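Long-range contact in alpha-amylase (Eubacterium rectale DSM 17629, PDB 6AZ5), which probably binds starch-type alpha-glucans as a family 41 carbohydrate-binding module of a surface-anchored gut amylase: residues D2-T16 with V49-V63. Residues are numbered along the deposited sequence; the frame is centred on the assembly and turned at random.
Sequences DHTFTIYYYNEDLST and VTWFKQTITVAGSNV
The ring of F52 is covered on one face by the methyl of T16, whose CG2 stands 3.6 Å above the ring plane, over its centre. Two groups meet the rim of that ring near its plane: the Y9 carbonyl oxygen and L14 CB. Were F52 cut back to an alanine, the T16 methyl would probably lose the ring face it rests on and a gap would open beside L14, leaving the loop that carries both residues freer to move. W51 meets a different partner: Y10 CB makes a CH-pi contact over one face of its six-membered ring, 3.8 Å from the centroid, and with CG anti to the backbone N (chi1 176°) the Y10 phenol swings past the indole and turns its edge to the face of W51, planes at 59°. At the edge of the Y10 ring, in plane, lies the carbonyl oxygen of T50, while V49 CB approaches Y10 CE1 obliquely. F5 carries I56 CB over one face, offset toward the rim, and V58 CG1 at its edge.

The aromatic rings stand on two adjacent antiparallel strands, 3-10 and 49-58, of the all-beta CBM41 module, a beta-sandwich fold, with L14 and T16 coming from the loop beyond residue 10; strand 99-103 runs parallel along the other side of 3-10. H3 and V58 form a hydrogen-bonded pair, the H3 N to V58 O bond being 2.8 Å long and almost straight (176°). Further along, Y9 and F52 are joined by Y9 N to F52 O and F52 N to Y9 O, both 2.9 Å. On the opposite face from F5, the hydroxyls of T4 and T57 share a hydrogen bond (T4 OG1 to T57 OG1, 2.9 Å).

Beyond the strand, N11 ND2 donates to Y9 OH, which also bonds D104.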
# COMPACT_ATOMS: atom_id res chain seq x y z
N ASP A 2 17.38 2.41 9.71
CA ASP A 2 16.24 2.35 8.80
C ASP A 2 14.91 2.26 9.53
O ASP A 2 14.85 1.85 10.68
CB ASP A 2 16.37 1.15 7.86
CG ASP A 2 17.55 1.26 6.92
OD1 ASP A 2 18.09 2.39 6.79
OD2 ASP A 2 17.95 0.24 6.31
N HIS A 3 13.85 2.66 8.83
CA HIS A 3 12.50 2.54 9.36
C HIS A 3 11.62 1.70 8.43
O HIS A 3 11.54 1.97 7.23
CB HIS A 3 11.88 3.92 9.57
CG HIS A 3 10.42 3.87 9.87
ND1 HIS A 3 9.93 3.40 11.08
CD2 HIS A 3 9.34 4.20 9.13
CE1 HIS A 3 8.61 3.46 11.06
NE2 HIS A 3 8.23 3.94 9.90
N THR A 4 10.97 0.69 8.99
CA THR A 4 10.08 -0.17 8.22
C THR A 4 8.62 0.04 8.63
O THR A 4 8.30 0.04 9.82
CB THR A 4 10.44 -1.66 8.38
OG1 THR A 4 11.73 -1.90 7.80
CG2 THR A 4 9.42 -2.54 7.68
N PHE A 5 7.74 0.22 7.65
CA PHE A 5 6.31 0.27 7.93
C PHE A 5 5.58 -0.78 7.11
O PHE A 5 6.09 -1.27 6.11
CB PHE A 5 5.74 1.66 7.66
CG PHE A 5 5.91 2.13 6.24
CD1 PHE A 5 7.05 2.82 5.86
CD2 PHE A 5 4.92 1.91 5.30
CE1 PHE A 5 7.21 3.27 4.55
CE2 PHE A 5 5.07 2.35 3.99
CZ PHE A 5 6.22 3.03 3.62
N THR A 6 4.38 -1.12 7.55
CA THR A 6 3.52 -2.05 6.84
C THR A 6 2.44 -1.26 6.12
O THR A 6 1.94 -0.26 6.65
CB THR A 6 2.88 -3.07 7.79
OG1 THR A 6 3.92 -3.79 8.48
CG2 THR A 6 2.02 -4.06 7.04
N ILE A 7 2.08 -1.67 4.92
CA ILE A 7 0.96 -1.05 4.24
C ILE A 7 -0.02 -2.10 3.72
O ILE A 7 0.36 -3.02 2.99
CB ILE A 7 1.43 -0.10 3.11
CG1 ILE A 7 0.23 0.37 2.28
CG2 ILE A 7 2.46 -0.76 2.22
CD1 ILE A 7 0.52 1.64 1.50
N TYR A 8 -1.27 -1.97 4.16
CA TYR A 8 -2.36 -2.83 3.71
C TYR A 8 -3.11 -2.16 2.57
O TYR A 8 -3.30 -0.95 2.57
CB TYR A 8 -3.34 -3.11 4.85
CG TYR A 8 -2.76 -3.79 6.07
CD1 TYR A 8 -1.73 -4.71 5.96
CD2 TYR A 8 -3.26 -3.50 7.33
CE1 TYR A 8 -1.22 -5.33 7.09
CE2 TYR A 8 -2.75 -4.11 8.46
CZ TYR A 8 -1.73 -5.02 8.33
OH TYR A 8 -1.22 -5.63 9.46
N TYR A 9 -3.57 -2.97 1.61
CA TYR A 9 -4.35 -2.45 0.48
C TYR A 9 -5.60 -3.27 0.22
O TYR A 9 -5.56 -4.50 0.17
CB TYR A 9 -3.49 -2.40 -0.78
CG TYR A 9 -4.26 -2.09 -2.05
CD1 TYR A 9 -4.75 -0.81 -2.30
CD2 TYR A 9 -4.47 -3.07 -3.02
CE1 TYR A 9 -5.45 -0.52 -3.46
CE2 TYR A 9 -5.16 -2.79 -4.19
CZ TYR A 9 -5.65 -1.52 -4.40
OH TYR A 9 -6.34 -1.23 -5.56
N TYR A 10 -6.73 -2.59 0.06
CA TYR A 10 -7.97 -3.29 -0.23
C TYR A 10 -8.60 -2.78 -1.52
O TYR A 10 -8.68 -1.58 -1.77
CB TYR A 10 -8.96 -3.14 0.92
CG TYR A 10 -10.31 -3.77 0.63
CD1 TYR A 10 -10.51 -5.13 0.81
CD2 TYR A 10 -11.37 -3.00 0.16
CE1 TYR A 10 -11.74 -5.71 0.53
CE2 TYR A 10 -12.60 -3.57 -0.12
CZ TYR A 10 -12.78 -4.92 0.07
OH TYR A 10 -14.00 -5.49 -0.21
N ASN A 11 -9.04 -3.74 -2.33
CA ASN A 11 -9.79 -3.46 -3.55
C ASN A 11 -10.79 -4.59 -3.75
O ASN A 11 -10.40 -5.75 -3.94
CB ASN A 11 -8.86 -3.34 -4.76
CG ASN A 11 -9.58 -2.86 -6.02
OD1 ASN A 11 -10.74 -3.19 -6.24
ND2 ASN A 11 -8.88 -2.08 -6.83
N GLU A 12 -12.07 -4.26 -3.67
CA GLU A 12 -13.12 -5.27 -3.78
C GLU A 12 -13.11 -5.95 -5.14
O GLU A 12 -13.59 -7.07 -5.29
CB GLU A 12 -14.49 -4.64 -3.51
CG GLU A 12 -14.79 -3.41 -4.36
CD GLU A 12 -16.20 -2.89 -4.15
OE1 GLU A 12 -16.99 -3.56 -3.45
OE2 GLU A 12 -16.52 -1.80 -4.69
N ASP A 13 -12.54 -5.26 -6.13
CA ASP A 13 -12.45 -5.80 -7.49
C ASP A 13 -11.20 -6.65 -7.72
O ASP A 13 -10.96 -7.11 -8.83
CB ASP A 13 -12.49 -4.66 -8.51
CG ASP A 13 -13.83 -3.93 -8.51
OD1 ASP A 13 -14.86 -4.56 -8.19
OD2 ASP A 13 -13.84 -2.72 -8.83
N LEU A 14 -10.42 -6.87 -6.66
CA LEU A 14 -9.24 -7.72 -6.75
C LEU A 14 -9.35 -8.85 -5.74
O LEU A 14 -10.14 -8.78 -4.80
CB LEU A 14 -7.96 -6.93 -6.52
CG LEU A 14 -7.65 -5.83 -7.54
CD1 LEU A 14 -6.35 -5.12 -7.17
CD2 LEU A 14 -7.58 -6.38 -8.95
N SER A 15 -8.55 -9.89 -5.94
CA SER A 15 -8.57 -11.05 -5.06
C SER A 15 -7.16 -11.40 -4.58
O SER A 15 -6.23 -11.47 -5.38
CB SER A 15 -9.21 -12.24 -5.76
OG SER A 15 -8.82 -13.46 -5.15
N THR A 16 -7.02 -11.63 -3.28
CA THR A 16 -5.72 -11.93 -2.70
C THR A 16 -5.35 -13.39 -2.93
O THR A 16 -4.25 -13.83 -2.58
CB THR A 16 -5.68 -11.62 -1.19
OG1 THR A 16 -6.59 -12.47 -0.49
CG2 THR A 16 -6.06 -10.17 -0.94
N VAL A 49 -12.94 -8.69 5.84
CA VAL A 49 -12.33 -8.61 4.51
C VAL A 49 -10.84 -8.95 4.58
O VAL A 49 -10.24 -8.96 5.66
CB VAL A 49 -12.50 -7.22 3.88
CG1 VAL A 49 -13.97 -6.88 3.72
CG2 VAL A 49 -11.79 -6.17 4.74
N THR A 50 -10.23 -9.23 3.43
CA THR A 50 -8.80 -9.54 3.38
C THR A 50 -8.02 -8.45 2.65
O THR A 50 -8.40 -8.01 1.56
CB THR A 50 -8.55 -10.90 2.71
OG1 THR A 50 -9.23 -11.92 3.45
CG2 THR A 50 -7.06 -11.22 2.68
N TRP A 51 -6.92 -8.00 3.26
CA TRP A 51 -6.07 -6.98 2.66
C TRP A 51 -4.83 -7.60 2.02
O TRP A 51 -4.34 -8.62 2.49
CB TRP A 51 -5.62 -5.96 3.71
CG TRP A 51 -6.70 -5.23 4.44
CD1 TRP A 51 -7.54 -5.74 5.39
CD2 TRP A 51 -7.03 -3.85 4.31
NE1 TRP A 51 -8.39 -4.75 5.85
CE2 TRP A 51 -8.10 -3.58 5.20
CE3 TRP A 51 -6.54 -2.80 3.52
CZ2 TRP A 51 -8.67 -2.32 5.32
CZ3 TRP A 51 -7.12 -1.55 3.64
CH2 TRP A 51 -8.17 -1.32 4.53
N PHE A 52 -4.32 -6.97 0.97
CA PHE A 52 -2.95 -7.22 0.53
C PHE A 52 -2.01 -6.59 1.55
O PHE A 52 -2.31 -5.52 2.08
CB PHE A 52 -2.67 -6.62 -0.86
CG PHE A 52 -3.43 -7.27 -1.98
CD1 PHE A 52 -4.68 -6.79 -2.35
CD2 PHE A 52 -2.90 -8.34 -2.68
CE1 PHE A 52 -5.38 -7.38 -3.38
CE2 PHE A 52 -3.60 -8.93 -3.71
CZ PHE A 52 -4.84 -8.45 -4.06
N LYS A 53 -0.87 -7.21 1.83
CA LYS A 53 0.08 -6.56 2.72
C LYS A 53 1.50 -6.64 2.18
O LYS A 53 1.84 -7.53 1.41
CB LYS A 53 0.01 -7.18 4.13
CG LYS A 53 0.99 -8.30 4.38
CD LYS A 53 0.84 -8.88 5.77
CE LYS A 53 1.69 -10.14 5.93
NZ LYS A 53 1.32 -10.91 7.14
N GLN A 54 2.31 -5.68 2.59
CA GLN A 54 3.75 -5.72 2.37
C GLN A 54 4.43 -4.78 3.35
O GLN A 54 3.80 -3.89 3.92
CB GLN A 54 4.10 -5.35 0.94
CG GLN A 54 3.76 -3.92 0.56
CD GLN A 54 4.25 -3.56 -0.83
OE1 GLN A 54 5.43 -3.71 -1.14
NE2 GLN A 54 3.33 -3.12 -1.68
N THR A 55 5.72 -4.99 3.57
CA THR A 55 6.49 -4.07 4.40
C THR A 55 7.44 -3.27 3.51
O THR A 55 7.90 -3.75 2.48
CB THR A 55 7.29 -4.80 5.48
OG1 THR A 55 8.17 -5.74 4.86
CG2 THR A 55 6.37 -5.53 6.44
N ILE A 56 7.71 -2.04 3.91
CA ILE A 56 8.52 -1.17 3.09
C ILE A 56 9.51 -0.43 3.98
O ILE A 56 9.15 0.08 5.03
CB ILE A 56 7.64 -0.20 2.29
CG1 ILE A 56 6.94 -0.96 1.15
CG2 ILE A 56 8.46 0.93 1.73
CD1 ILE A 56 5.92 -0.17 0.38
N THR A 57 10.77 -0.42 3.56
CA THR A 57 11.84 0.16 4.35
C THR A 57 12.29 1.48 3.75
O THR A 57 12.58 1.55 2.56
CB THR A 57 13.04 -0.80 4.44
OG1 THR A 57 12.63 -2.03 5.04
CG2 THR A 57 14.16 -0.19 5.27
N VAL A 58 12.32 2.52 4.58
CA VAL A 58 12.90 3.80 4.18
C VAL A 58 14.05 4.17 5.12
O VAL A 58 14.14 3.65 6.23
CB VAL A 58 11.85 4.93 4.18
CG1 VAL A 58 10.85 4.72 3.06
CG2 VAL A 58 11.15 5.00 5.53
N ALA A 59 14.93 5.04 4.65
CA ALA A 59 15.99 5.59 5.50
C ALA A 59 15.36 6.34 6.66
O ALA A 59 14.27 6.91 6.52
CB ALA A 59 16.91 6.49 4.71
N GLY A 60 16.04 6.35 7.81
CA GLY A 60 15.55 7.02 9.00
C GLY A 60 15.32 8.50 8.78
O GLY A 60 14.35 9.07 9.30
N SER A 61 16.19 9.13 8.00
CA SER A 61 16.10 10.56 7.73
C SER A 61 14.87 10.91 6.88
O SER A 61 14.59 12.09 6.66
CB SER A 61 17.37 11.05 7.04
OG SER A 61 17.67 10.24 5.92
N ASN A 62 14.15 9.90 6.41
CA ASN A 62 12.97 10.12 5.59
C ASN A 62 11.68 10.02 6.37
O ASN A 62 10.60 10.14 5.79
CB ASN A 62 12.93 9.14 4.42
CG ASN A 62 13.80 9.58 3.26
OD1 ASN A 62 14.04 10.77 3.07
ND2 ASN A 62 14.26 8.62 2.47
N VAL A 63 11.78 9.79 7.67
CA VAL A 63 10.60 9.84 8.52
C VAL A 63 10.11 11.28 8.52
O VAL A 63 10.90 12.20 8.71
CB VAL A 63 10.89 9.38 9.96
CG1 VAL A 63 9.69 9.65 10.86
CG2 VAL A 63 11.26 7.90 9.98
O HOH W 1 -8.54 -6.54 -1.57